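PDB 5FQ8: outer membrane protein Omp121 from Bacteroides thetaiotaomicron, which probably imports a substrate across the bacterial outer membrane as a TonB-dependent receptor, and binds metal ions such as calcium. Local coordinates for residues B[101-106]-B[151-156]; B[135-140]-B[269-274]; B[299-302]-B[307-310]. One frame throughout, in Å; residues are numbered along the deposited sequence.

Interaction 1. Residues B[101-106]-B[151-156]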
ATOM      1  N   LEU B 101       2.629  33.659 -11.923  1.00 26.74           N
ATOM      2  CA  LEU B 101       3.828  32.967 -12.362  1.00 26.79           C
ATOM      3  C   LEU B 101       5.040  33.572 -11.673  1.00 26.91           C
ATOM      4  O   LEU B 101       5.410  34.713 -11.952  1.00 27.32           O
ATOM      5  CB  LEU B 101       3.965  33.075 -13.872  1.00 27.22           C
ATOM      6  CG  LEU B 101       5.288  32.565 -14.408  1.00 27.38           C
ATOM      7  CD1 LEU B 101       5.403  31.096 -14.112  1.00 26.99           C
ATOM      8  CD2 LEU B 101       5.353  32.817 -15.875  1.00 27.86           C
ATOM      9  N   TYR B 102       5.667  32.815 -10.784  1.00 26.61           N
ATOM     10  CA  TYR B 102       6.918  33.241 -10.187  1.00 26.76           C
ATOM     11  C   TYR B 102       8.059  33.035 -11.176  1.00 27.10           C
ATOM     12  O   TYR B 102       8.252  31.929 -11.677  1.00 26.99           O
ATOM     13  CB  TYR B 102       7.183  32.456  -8.909  1.00 26.36           C
ATOM     14  CG  TYR B 102       6.283  32.772  -7.751  1.00 26.08           C
ATOM     15  CD1 TYR B 102       5.029  32.207  -7.652  1.00 25.77           C
ATOM     16  CD2 TYR B 102       6.706  33.601  -6.727  1.00 26.17           C
ATOM     17  CE1 TYR B 102       4.214  32.462  -6.580  1.00 25.55           C
ATOM     18  CE2 TYR B 102       5.900  33.857  -5.656  1.00 25.95           C
ATOM     19  CZ  TYR B 102       4.649  33.284  -5.585  1.00 25.64           C
ATOM     20  OH  TYR B 102       3.831  33.531  -4.516  1.00 25.45           O
ATOM     21  N   VAL B 103       8.822  34.087 -11.452  1.00 27.55           N
ATOM     22  CA  VAL B 103       9.937  34.042 -12.397  1.00 27.95           C
ATOM     23  C   VAL B 103      11.189  34.535 -11.684  1.00 28.16           C
ATOM     24  O   VAL B 103      11.196  35.643 -11.149  1.00 47.83           O
ATOM     25  CB  VAL B 103       9.649  34.906 -13.639  1.00 28.43           C
ATOM     26  CG1 VAL B 103      10.780  34.835 -14.601  1.00 28.88           C
ATOM     27  CG2 VAL B 103       8.386  34.462 -14.307  1.00 28.27           C
ATOM     28  N   VAL B 104      12.246  33.737 -11.666  1.00 28.18           N
ATOM     29  CA  VAL B 104      13.352  34.009 -10.755  1.00 28.30           C
ATOM     30  C   VAL B 104      14.564  34.636 -11.444  1.00 58.32           C
ATOM     31  O   VAL B 104      15.054  35.670 -10.998  1.00 43.83           O
ATOM     32  CB  VAL B 104      13.738  32.764  -9.936  1.00 27.92           C
ATOM     33  CG1 VAL B 104      15.098  32.950  -9.365  1.00 28.20           C
ATOM     34  CG2 VAL B 104      12.762  32.611  -8.800  1.00 27.44           C
ATOM     35  N   ASP B 105      15.100  34.063 -12.510  1.00 29.13           N
ATOM     36  CA  ASP B 105      16.272  34.772 -13.050  1.00 29.75           C
ATOM     37  C   ASP B 105      16.630  34.673 -14.530  1.00 43.55           C
ATOM     38  O   ASP B 105      17.806  34.516 -14.824  1.00 42.34           O
ATOM     39  CB  ASP B 105      17.535  34.326 -12.293  1.00 29.81           C
ATOM     40  CG  ASP B 105      17.884  35.221 -11.108  1.00 29.88           C
ATOM     41  OD1 ASP B 105      17.688  36.444 -11.183  1.00 30.17           O
ATOM     42  OD2 ASP B 105      18.371  34.685 -10.087  1.00 29.68           O
ATOM     43  N   GLY B 106      15.697  34.779 -15.474  1.00 31.41           N
ATOM     44  CA  GLY B 106      14.271  34.801 -15.269  1.00 29.81           C
ATOM     45  C   GLY B 106      13.728  33.530 -15.882  1.00 32.87           C
ATOM     46  O   GLY B 106      13.458  33.451 -17.082  1.00 32.13           O
ATOM     47  N   ALA B 151       3.525  38.362 -23.520  1.00 31.86           N
ATOM     48  CA  ALA B 151       4.200  37.553 -24.527  1.00 32.08           C
ATOM     49  C   ALA B 151       5.504  36.962 -24.025  1.00 47.27           C
ATOM     50  O   ALA B 151       5.985  35.972 -24.585  1.00 31.81           O
ATOM     51  CB  ALA B 151       4.471  38.384 -25.772  1.00 32.89           C
ATOM     52  N   LEU B 152       6.091  37.539 -22.987  1.00 41.68           N
ATOM     53  CA  LEU B 152       7.415  37.097 -22.594  1.00 39.17           C
ATOM     54  C   LEU B 152       7.367  35.836 -21.750  1.00 38.52           C
ATOM     55  O   LEU B 152       8.278  35.013 -21.830  1.00 42.37           O
ATOM     56  CB  LEU B 152       8.126  38.212 -21.841  1.00 35.12           C
ATOM     57  CG  LEU B 152       9.603  38.386 -22.157  1.00 41.96           C
ATOM     58  CD1 LEU B 152       9.784  38.533 -23.637  1.00 32.77           C
ATOM     59  CD2 LEU B 152      10.102  39.609 -21.467  1.00 32.35           C
ATOM     60  N   TYR B 153       6.329  35.654 -20.948  1.00 37.54           N
ATOM     61  CA  TYR B 153       6.293  34.522 -20.047  1.00 37.08           C
ATOM     62  C   TYR B 153       5.178  33.540 -20.349  1.00 29.45           C
ATOM     63  O   TYR B 153       5.188  32.437 -19.795  1.00 28.98           O
ATOM     64  CB  TYR B 153       6.158  34.993 -18.599  1.00 35.93           C
ATOM     65  CG  TYR B 153       7.075  36.125 -18.255  1.00 45.40           C
ATOM     66  CD1 TYR B 153       8.429  35.911 -18.041  1.00 45.98           C
ATOM     67  CD2 TYR B 153       6.584  37.419 -18.137  1.00 49.36           C
ATOM     68  CE1 TYR B 153       9.268  36.956 -17.721  1.00 46.27           C
ATOM     69  CE2 TYR B 153       7.411  38.470 -17.815  1.00 58.00           C
ATOM     70  CZ  TYR B 153       8.752  38.234 -17.608  1.00 54.11           C
ATOM     71  OH  TYR B 153       9.579  39.285 -17.286  1.00 48.63           O
ATOM     72  N   GLY B 154       4.232  33.899 -21.196  1.00 29.74           N
ATOM     73  CA  GLY B 154       3.258  32.939 -21.669  1.00 29.91           C
ATOM     74  C   GLY B 154       1.969  32.939 -20.876  1.00 29.19           C
ATOM     75  O   GLY B 154       1.658  33.863 -20.121  1.00 29.13           O
ATOM     76  N   SER B 155       1.215  31.852 -21.047  1.00 28.94           N
ATOM     77  CA  SER B 155      -0.154  31.806 -20.549  1.00 29.53           C
ATOM     78  C   SER B 155      -0.211  32.006 -19.045  1.00 35.98           C
ATOM     79  O   SER B 155      -1.069  32.739 -18.547  1.00 35.00           O
ATOM     80  CB  SER B 155      -0.805  30.485 -20.931  1.00 28.49           C
ATOM     81  OG  SER B 155      -0.169  29.408 -20.284  1.00 28.05           O
ATOM     82  N   ARG B 156       0.714  31.395 -18.308  1.00 27.86           N
ATOM     83  CA  ARG B 156       0.648  31.489 -16.855  1.00 27.42           C
ATOM     84  C   ARG B 156       0.733  32.921 -16.374  1.00 34.96           C
ATOM     85  O   ARG B 156       0.383  33.198 -15.225  1.00 29.38           O
ATOM     86  CB  ARG B 156       1.752  30.659 -16.210  1.00 27.11           C
ATOM     87  CG  ARG B 156       1.683  29.199 -16.539  1.00 26.90           C
ATOM     88  CD  ARG B 156       2.770  28.449 -15.853  1.00 26.65           C
ATOM     89  NE  ARG B 156       4.002  28.446 -16.620  1.00 26.99           N
ATOM     90  CZ  ARG B 156       5.089  27.793 -16.245  1.00 26.88           C
ATOM     91  NH1 ARG B 156       5.083  27.107 -15.120  1.00 26.45           N
ATOM     92  NH2 ARG B 156       6.172  27.828 -16.990  1.00 27.24           N
TER

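Interaction 2. Residues B[135-140]-B[269-274]. With KR0 (3-decanoyloxypropyl decanoate), chain Q.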
ATOM      1  N   PRO B 135      14.726  34.481   1.313  1.00 27.19           N
ATOM      2  CA  PRO B 135      14.572  35.930   1.142  1.00 41.96           C
ATOM      3  C   PRO B 135      15.869  36.700   1.193  1.00 28.08           C
ATOM      4  O   PRO B 135      16.002  37.698   0.476  1.00 28.43           O
ATOM      5  CB  PRO B 135      13.646  36.312   2.299  1.00 33.65           C
ATOM      6  CG  PRO B 135      13.764  35.201   3.277  1.00 29.06           C
ATOM      7  CD  PRO B 135      14.017  33.982   2.497  1.00 26.85           C
ATOM      8  N   ASP B 136      16.846  36.252   1.983  1.00 28.21           N
ATOM      9  CA  ASP B 136      18.122  36.955   2.046  1.00 28.78           C
ATOM     10  C   ASP B 136      18.819  37.037   0.695  1.00 29.08           C
ATOM     11  O   ASP B 136      19.722  37.855   0.533  1.00 48.18           O
ATOM     12  CB  ASP B 136      19.049  36.286   3.056  1.00 28.86           C
ATOM     13  CG  ASP B 136      18.694  36.619   4.476  1.00 28.82           C
ATOM     14  OD1 ASP B 136      18.093  37.683   4.712  1.00 28.92           O
ATOM     15  OD2 ASP B 136      19.025  35.815   5.368  1.00 28.73           O
ATOM     16  N   ASP B 137      18.425  36.226  -0.280  1.00 28.80           N
ATOM     17  CA  ASP B 137      19.041  36.259  -1.599  1.00 29.10           C
ATOM     18  C   ASP B 137      18.364  37.226  -2.544  1.00 29.23           C
ATOM     19  O   ASP B 137      18.827  37.374  -3.677  1.00 29.54           O
ATOM     20  CB  ASP B 137      18.997  34.879  -2.252  1.00 28.79           C
ATOM     21  CG  ASP B 137      20.061  33.959  -1.746  1.00 32.25           C
ATOM     22  OD1 ASP B 137      21.127  34.449  -1.327  1.00 34.40           O
ATOM     23  OD2 ASP B 137      19.826  32.733  -1.783  1.00 33.56           O
ATOM     24  N   VAL B 138      17.269  37.854  -2.139  1.00 32.57           N
ATOM     25  CA  VAL B 138      16.494  38.644  -3.086  1.00 32.75           C
ATOM     26  C   VAL B 138      17.070  40.047  -3.164  1.00 29.75           C
ATOM     27  O   VAL B 138      17.239  40.720  -2.143  1.00 29.91           O
ATOM     28  CB  VAL B 138      15.015  38.678  -2.702  1.00 29.88           C
ATOM     29  CG1 VAL B 138      14.240  39.407  -3.765  1.00 28.85           C
ATOM     30  CG2 VAL B 138      14.515  37.274  -2.552  1.00 35.80           C
ATOM     31  N   ALA B 139      17.388  40.483  -4.374  1.00 30.12           N
ATOM     32  CA  ALA B 139      17.736  41.878  -4.564  1.00 30.71           C
ATOM     33  C   ALA B 139      16.490  42.694  -4.840  1.00 30.67           C
ATOM     34  O   ALA B 139      16.184  43.652  -4.127  1.00 30.84           O
ATOM     35  CB  ALA B 139      18.739  42.022  -5.702  1.00 31.22           C
ATOM     36  N   ASN B 140      15.730  42.293  -5.842  1.00 33.97           N
ATOM     37  CA  ASN B 140      14.573  43.048  -6.279  1.00 30.50           C
ATOM     38  C   ASN B 140      13.432  42.097  -6.606  1.00 29.94           C
ATOM     39  O   ASN B 140      13.643  41.031  -7.184  1.00 29.73           O
ATOM     40  CB  ASN B 140      14.939  43.902  -7.487  1.00 31.11           C
ATOM     41  CG  ASN B 140      13.744  44.438  -8.193  1.00 31.15           C
ATOM     42  OD1 ASN B 140      13.151  45.402  -7.750  1.00 33.85           O
ATOM     43  ND2 ASN B 140      13.383  43.826  -9.306  1.00 32.92           N
ATOM     44  N   ASP B 269      31.310  37.703 -11.558  1.00 35.85           N
ATOM     45  CA  ASP B 269      30.792  37.834 -10.204  1.00 35.37           C
ATOM     46  C   ASP B 269      30.419  36.457  -9.688  1.00 34.72           C
ATOM     47  O   ASP B 269      30.283  35.507 -10.454  1.00 34.55           O
ATOM     48  CB  ASP B 269      29.594  38.782 -10.133  1.00 35.08           C
ATOM     49  CG  ASP B 269      28.487  38.389 -11.057  1.00 34.65           C
ATOM     50  OD1 ASP B 269      27.849  37.374 -10.784  1.00 34.97           O
ATOM     51  OD2 ASP B 269      28.238  39.090 -12.053  1.00 34.96           O
ATOM     52  N   TYR B 270      30.261  36.358  -8.373  1.00 34.39           N
ATOM     53  CA  TYR B 270      30.060  35.063  -7.741  1.00 33.86           C
ATOM     54  C   TYR B 270      29.337  35.260  -6.423  1.00 33.38           C
ATOM     55  O   TYR B 270      29.800  36.030  -5.582  1.00 33.68           O
ATOM     56  CB  TYR B 270      31.396  34.377  -7.530  1.00 34.30           C
ATOM     57  CG  TYR B 270      31.312  32.895  -7.315  1.00 33.89           C
ATOM     58  CD1 TYR B 270      30.535  32.096  -8.147  1.00 39.75           C
ATOM     59  CD2 TYR B 270      32.038  32.283  -6.303  1.00 41.47           C
ATOM     60  CE1 TYR B 270      30.465  30.738  -7.962  1.00 40.41           C
ATOM     61  CE2 TYR B 270      31.977  30.918  -6.110  1.00 42.68           C
ATOM     62  CZ  TYR B 270      31.186  30.156  -6.942  1.00 39.13           C
ATOM     63  OH  TYR B 270      31.105  28.801  -6.772  1.00 41.63           O
ATOM     64  N   TYR B 271      28.212  34.567  -6.249  1.00 32.68           N
ATOM     65  CA  TYR B 271      27.425  34.603  -5.024  1.00 34.70           C
ATOM     66  C   TYR B 271      27.142  33.180  -4.577  1.00 39.64           C
ATOM     67  O   TYR B 271      26.832  32.321  -5.402  1.00 31.46           O
ATOM     68  CB  TYR B 271      26.116  35.363  -5.248  1.00 31.85           C
ATOM     69  CG  TYR B 271      25.458  35.893  -3.998  1.00 31.57           C
ATOM     70  CD1 TYR B 271      24.703  35.075  -3.187  1.00 32.57           C
ATOM     71  CD2 TYR B 271      25.588  37.218  -3.636  1.00 31.93           C
ATOM     72  CE1 TYR B 271      24.106  35.548  -2.055  1.00 32.22           C
ATOM     73  CE2 TYR B 271      24.997  37.701  -2.504  1.00 31.72           C
ATOM     74  CZ  TYR B 271      24.251  36.859  -1.714  1.00 47.67           C
ATOM     75  OH  TYR B 271      23.640  37.333  -0.573  1.00 49.65           O
ATOM     76  N   VAL B 272      27.273  32.922  -3.277  1.00 32.64           N
ATOM     77  CA  VAL B 272      27.013  31.604  -2.699  1.00 31.11           C
ATOM     78  C   VAL B 272      26.426  31.799  -1.312  1.00 30.79           C
ATOM     79  O   VAL B 272      27.009  32.504  -0.487  1.00 36.59           O
ATOM     80  CB  VAL B 272      28.286  30.741  -2.618  1.00 31.50           C
ATOM     81  CG1 VAL B 272      28.017  29.496  -1.814  1.00 31.09           C
ATOM     82  CG2 VAL B 272      28.765  30.369  -3.986  1.00 31.77           C
ATOM     83  N   SER B 273      25.289  31.162  -1.045  1.00 30.17           N
ATOM     84  CA  SER B 273      24.525  31.406   0.172  1.00 29.84           C
ATOM     85  C   SER B 273      24.006  30.104   0.762  1.00 29.36           C
ATOM     86  O   SER B 273      23.966  29.066   0.104  1.00 29.20           O
ATOM     87  CB  SER B 273      23.341  32.313  -0.106  1.00 31.94           C
ATOM     88  OG  SER B 273      22.502  31.697  -1.055  1.00 41.20           O
ATOM     89  N   PHE B 274      23.572  30.191   2.014  1.00 29.17           N
ATOM     90  CA  PHE B 274      23.036  29.067   2.762  1.00 28.75           C
ATOM     91  C   PHE B 274      22.053  29.602   3.784  1.00 28.46           C
ATOM     92  O   PHE B 274      22.320  30.613   4.425  1.00 28.74           O
ATOM     93  CB  PHE B 274      24.145  28.296   3.467  1.00 29.06           C
ATOM     94  CG  PHE B 274      23.662  27.384   4.562  1.00 31.44           C
ATOM     95  CD1 PHE B 274      23.235  26.100   4.265  1.00 32.25           C
ATOM     96  CD2 PHE B 274      23.653  27.789   5.881  1.00 30.47           C
ATOM     97  CE1 PHE B 274      22.809  25.249   5.250  1.00 28.15           C
ATOM     98  CE2 PHE B 274      23.219  26.933   6.870  1.00 31.82           C
ATOM     99  CZ  PHE B 274      22.795  25.664   6.552  1.00 28.23           C
TER
HETATM  100  C1  KR0 Q1985      27.359  14.108  10.632  1.00 38.19           C
HETATM  101  O1  KR0 Q1985      27.475  15.516  10.802  1.00 54.36           O
HETATM  102  C2  KR0 Q1985      26.992  13.941   9.169  1.00 37.80           C
HETATM  103  C3  KR0 Q1985      25.674  14.622   8.848  1.00 37.40           C
HETATM  104  C4  KR0 Q1985      23.676  20.618   8.866  1.00 40.52           C
HETATM  105  O4  KR0 Q1985      25.774  16.016   8.581  1.00 38.39           O
HETATM  106  C5  KR0 Q1985      24.570  16.807   8.793  1.00 48.46           C
HETATM  107  C6  KR0 Q1985      25.023  21.361   8.906  1.00 41.88           C
HETATM  108  C7  KR0 Q1985      28.503  16.159  11.600  1.00 40.35           C
HETATM  109  C8  KR0 Q1985      24.957  22.686   8.137  1.00 43.00           C
HETATM  110  O8  KR0 Q1985      23.632  16.268   9.340  1.00 48.61           O
HETATM  111  C9  KR0 Q1985      26.251  23.505   8.072  1.00 44.52           C
HETATM  112  O9  KR0 Q1985      29.667  15.872  11.396  1.00 41.00           O
HETATM  113  C10 KR0 Q1985      24.462  18.246   8.340  1.00 41.66           C
HETATM  114  C11 KR0 Q1985      23.720  19.152   9.331  1.00 39.40           C
HETATM  115  C12 KR0 Q1985      28.129  17.180  12.654  1.00 42.37           C
HETATM  116  C13 KR0 Q1985      27.855  18.545  12.031  1.00 43.55           C
HETATM  117  C14 KR0 Q1985      26.036  24.778   7.247  1.00 45.62           C
HETATM  118  C15 KR0 Q1985      27.312  25.415   6.707  1.00 47.13           C
HETATM  119  C16 KR0 Q1985      27.106  25.934   5.301  1.00 47.76           C
HETATM  120  C17 KR0 Q1985      29.132  19.317  11.725  1.00 43.02           C
HETATM  121  C18 KR0 Q1985      28.984  20.129  10.442  1.00 74.11           C
HETATM  122  C19 KR0 Q1985      28.824  21.626  10.699  1.00 68.86           C
HETATM  123  C20 KR0 Q1985      30.124  22.395  10.444  1.00 46.17           C
HETATM  124  C21 KR0 Q1985      29.906  23.899  10.277  1.00 47.27           C
HETATM  125  C22 KR0 Q1985      31.222  24.635  10.028  1.00 52.13           C
HETATM  126  C23 KR0 Q1985      31.068  26.123   9.762  1.00 50.21           C
HETATM  127  O   HOH W   1      22.010  35.449   0.740  1.00 20.91           O

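Interaction 3. Residues B[299-302]-B[307-310]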
ATOM      1  N   GLY B 299      26.838  32.466 -10.547  1.00 32.32           N
ATOM      2  CA  GLY B 299      28.000  33.082 -11.140  1.00 33.07           C
ATOM      3  C   GLY B 299      27.722  33.538 -12.550  1.00 33.35           C
ATOM      4  O   GLY B 299      26.820  33.045 -13.224  1.00 33.01           O
ATOM      5  N   SER B 300      28.540  34.487 -12.987  1.00 38.45           N
ATOM      6  CA  SER B 300      28.517  35.037 -14.329  1.00 34.48           C
ATOM      7  C   SER B 300      29.947  35.396 -14.700  1.00 35.31           C
ATOM      8  O   SER B 300      30.706  35.865 -13.854  1.00 35.57           O
ATOM      9  CB  SER B 300      27.602  36.256 -14.382  1.00 34.42           C
ATOM     10  OG  SER B 300      27.314  36.622 -15.710  1.00 34.74           O
ATOM     11  N   HIS B 301      30.328  35.133 -15.941  1.00 35.73           N
ATOM     12  CA  HIS B 301      31.656  35.464 -16.432  1.00 36.58           C
ATOM     13  C   HIS B 301      31.508  36.010 -17.835  1.00 37.05           C
ATOM     14  O   HIS B 301      30.775  35.442 -18.644  1.00 36.79           O
ATOM     15  CB  HIS B 301      32.589  34.252 -16.430  1.00 36.72           C
ATOM     16  CG  HIS B 301      34.019  34.578 -16.744  1.00 53.96           C
ATOM     17  ND1 HIS B 301      34.982  34.713 -15.766  1.00 37.88           N
ATOM     18  CD2 HIS B 301      34.651  34.780 -17.924  1.00 38.32           C
ATOM     19  CE1 HIS B 301      36.144  34.988 -16.331  1.00 38.72           C
ATOM     20  NE2 HIS B 301      35.972  35.033 -17.639  1.00 39.00           N
ATOM     21  N   LYS B 302      32.191  37.112 -18.117  1.00 41.44           N
ATOM     22  CA  LYS B 302      32.136  37.753 -19.420  1.00 40.15           C
ATOM     23  C   LYS B 302      33.503  37.645 -20.069  1.00 45.21           C
ATOM     24  O   LYS B 302      34.524  37.857 -19.412  1.00 53.70           O
ATOM     25  CB  LYS B 302      31.703  39.215 -19.299  1.00 38.51           C
ATOM     26  CG  LYS B 302      31.382  39.875 -20.628  1.00 53.67           C
ATOM     27  CD  LYS B 302      30.659  41.198 -20.442  1.00 48.57           C
ATOM     28  CE  LYS B 302      30.227  41.784 -21.782  1.00 53.77           C
ATOM     29  NZ  LYS B 302      29.369  43.003 -21.662  1.00 56.68           N
ATOM     30  N   THR B 307      28.698  36.162 -22.778  1.00 41.76           N
ATOM     31  CA  THR B 307      28.476  36.090 -21.342  1.00 36.81           C
ATOM     32  C   THR B 307      27.769  34.784 -21.034  1.00 36.05           C
ATOM     33  O   THR B 307      26.711  34.503 -21.598  1.00 35.74           O
ATOM     34  CB  THR B 307      27.653  37.276 -20.846  1.00 36.63           C
ATOM     35  OG1 THR B 307      28.095  38.458 -21.511  1.00 37.39           O
ATOM     36  CG2 THR B 307      27.837  37.446 -19.367  1.00 36.27           C
ATOM     37  N   PHE B 308      28.362  33.981 -20.161  1.00 35.81           N
ATOM     38  CA  PHE B 308      27.741  32.752 -19.701  1.00 35.11           C
ATOM     39  C   PHE B 308      27.583  32.833 -18.192  1.00 34.59           C
ATOM     40  O   PHE B 308      28.545  33.097 -17.470  1.00 34.86           O
ATOM     41  CB  PHE B 308      28.545  31.519 -20.130  1.00 35.31           C
ATOM     42  CG  PHE B 308      29.908  31.423 -19.525  1.00 35.71           C
ATOM     43  CD1 PHE B 308      31.001  31.996 -20.151  1.00 36.53           C
ATOM     44  CD2 PHE B 308      30.102  30.727 -18.348  1.00 35.30           C
ATOM     45  CE1 PHE B 308      32.254  31.895 -19.599  1.00 36.94           C
ATOM     46  CE2 PHE B 308      31.337  30.623 -17.786  1.00 35.69           C
ATOM     47  CZ  PHE B 308      32.429  31.207 -18.413  1.00 36.52           C
ATOM     48  N   SER B 309      26.364  32.642 -17.723  1.00 33.91           N
ATOM     49  CA  SER B 309      26.077  32.673 -16.304  1.00 38.26           C
ATOM     50  C   SER B 309      25.285  31.434 -15.932  1.00 39.72           C
ATOM     51  O   SER B 309      24.731  30.744 -16.789  1.00 32.58           O
ATOM     52  CB  SER B 309      25.300  33.916 -15.933  1.00 35.66           C
ATOM     53  OG  SER B 309      24.130  33.997 -16.720  1.00 33.33           O
ATOM     54  N   SER B 310      25.228  31.160 -14.637  1.00 36.51           N
ATOM     55  CA  SER B 310      24.559  29.953 -14.198  1.00 31.68           C
ATOM     56  C   SER B 310      24.184  30.061 -12.734  1.00 31.21           C
ATOM     57  O   SER B 310      24.950  30.582 -11.928  1.00 31.44           O
ATOM     58  CB  SER B 310      25.439  28.737 -14.414  1.00 31.85           C
ATOM     59  OG  SER B 310      24.927  27.669 -13.656  1.00 35.25           O
TER

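Interaction 1. Residues B[101-106]-B[151-156]
Leu101 lays its CD1 methyl over one face of the Arg156 guanidinium, offset toward the rim of the group, with CD1 3.9 Å from Arg156 NE and as close to CZ. The arginine reaches this place because its chain, otherwise extended at chi2, bends at chi3 (-86°) and carries the flat group back across the leucine. Nearer the backbone, Leu101 CB rests 3.8 Å from Arg156 O, so both the root and one branch of the leucine bear on the same residue. The other branch serves a second partner: Leu101 CD2 comes within 3.6 Å of Tyr153 CB, at the base of the tyrosine, and leans obliquely toward its ring. CG anti to the backbone N (chi1 171°) carries the fork of Leu101 toward 151-156, where CD1 goes to Arg156 and CD2 to Tyr153. Val103, two residues along the strand and on the same side, adds a looser contact in which its CG2 lies 4.0 Å from Tyr153 CD1 and its CG1 4.1 Å from CE1, approaching the ring obliquely. Leu152 CB covers one face of that ring from within 151-156, 4.0 Å above its plane.

The contact is mostly apolar, the leucine also resting on the arginine's guanidinium face and carbonyl oxygen. Beyond it, Arg156 touches Asn483 and Arg485 of strand 472-495 and makes a long, weak ion pair with Glu456. The short strand 101-103, at the edge of the plug's mixed four-stranded sheet, is thereby covered by the loop between strands 138-144 and 161-166, an arrangement belonging to the plug domain of TonB-dependent receptors.

Interaction 2. Residues B[135-140]-B[269-274]
Asp137 has its CG beside the backbone N (chi1 -79°), and Ser273 sets its OG between its own backbone N and carbonyl carbon (chi1 60°); these rotations bring carboxylate and hydroxyl together. Ser273 OG donates to Asp137 OD2 at 3.0 Å, and OD2 accepts through its syn lone pair, on the side of OD1. That other oxygen, OD1, lies 3.3 Å from Tyr271 CE1, with carboxylate and ring planes 81° apart. A water in the plane of the Tyr271 ring, at its edge, links the same residues: it is 2.8 Å from Tyr271 OH, donates to Asp137 OD1 and bonds weakly to Asp136 O. Arg298 forms a salt bridge with Asp137 OD1, so the buried carboxylate probably has its charge balanced.

Along strand 268-280 the side chains alternate. Tyr271 and Ser273 point to the plug, whereas Val272 and Phe274 point away; Val272 packs on Phe388 of the second subunit, and Phe274 CZ meets atom C14 of the bound lipid KR0 at 3.4 Å, over one ring face. One wall strand thus has a polar inner face on the plug and an apolar outer face, as in the plugged beta-barrel of a TonB-dependent receptor.

Interaction 3. Residues B[299-302]-B[307-310]
An antiparallel beta hairpin of the barrel wall, strands 289-303 and 306-320, holds this contact close to its turn. The axes of segments 299-302 and 307-310 approach to 4.7 Å and run at 171° to each other. Two hydrogen-bonded pairs fix the register. Gly299 N donates to Ser310 O at 3.0 Å, and Ser310 N returns a bond of 2.8 Å to Gly299 O. Two residues nearer the turn, His301 N donates to Phe308 O at 3.1 Å, and Phe308 N to His301 O at 3.2 Å. Ser300 with Ser309 and Lys302 with Thr307 form the intervening non-hydrogen-bonded pairs.

The two faces differ. On one lie Ser300, Lys302, Thr307 and Ser309, where Ser300 OG rests against Ser309 CB and the extended chain of Lys302 crosses Thr307 obliquely, its CG nearest to OG1. His301, Phe308 and Ser310 occupy the other face and also meet the second subunit, His301 packing on its Ala264, Phe308 on its Asn262 and Ser310 on its Tyr270. Phe308 is turned with chi1 65°, which swings its ring across the neighbouring strand until His301 O stands over one ring face. The two aromatic planes are 27° apart, yet they are slid so far, with ring centroids of His301 and Phe308 5.7 Å apart, that they barely overlap. Were Phe308 an alanine, the methylene of His301 would probably lose its ring neighbour and a gap would open toward Asn262 of the second subunit. The closest side-chain approach between the two residues is methylene to ring: His301 CB lies 3.6 Å from Phe308 CZ.

Overall arrangement
Interactions 1 and 2 both reach the plug's mixed sheet, through strand 101-103 and strand 138-144 respectively, with centres 20 Å apart. The first is internal to the plug and partly buried, made of methyls, a tyrosine and an arginine face. Interaction 2 is fully buried and polar, and crosses from plug to barrel wall. Interaction 3 lies wholly in that wall, farthest of the three from the chain's centre; it is partly buried, with one face on the second subunit, and relies on regular backbone bonding. The last two join in the neighbouring strands 268-280 and 289-303, where Asp269 N probably bonds to Ser300 O (3.0 Å), and both have residues packed on the second subunit.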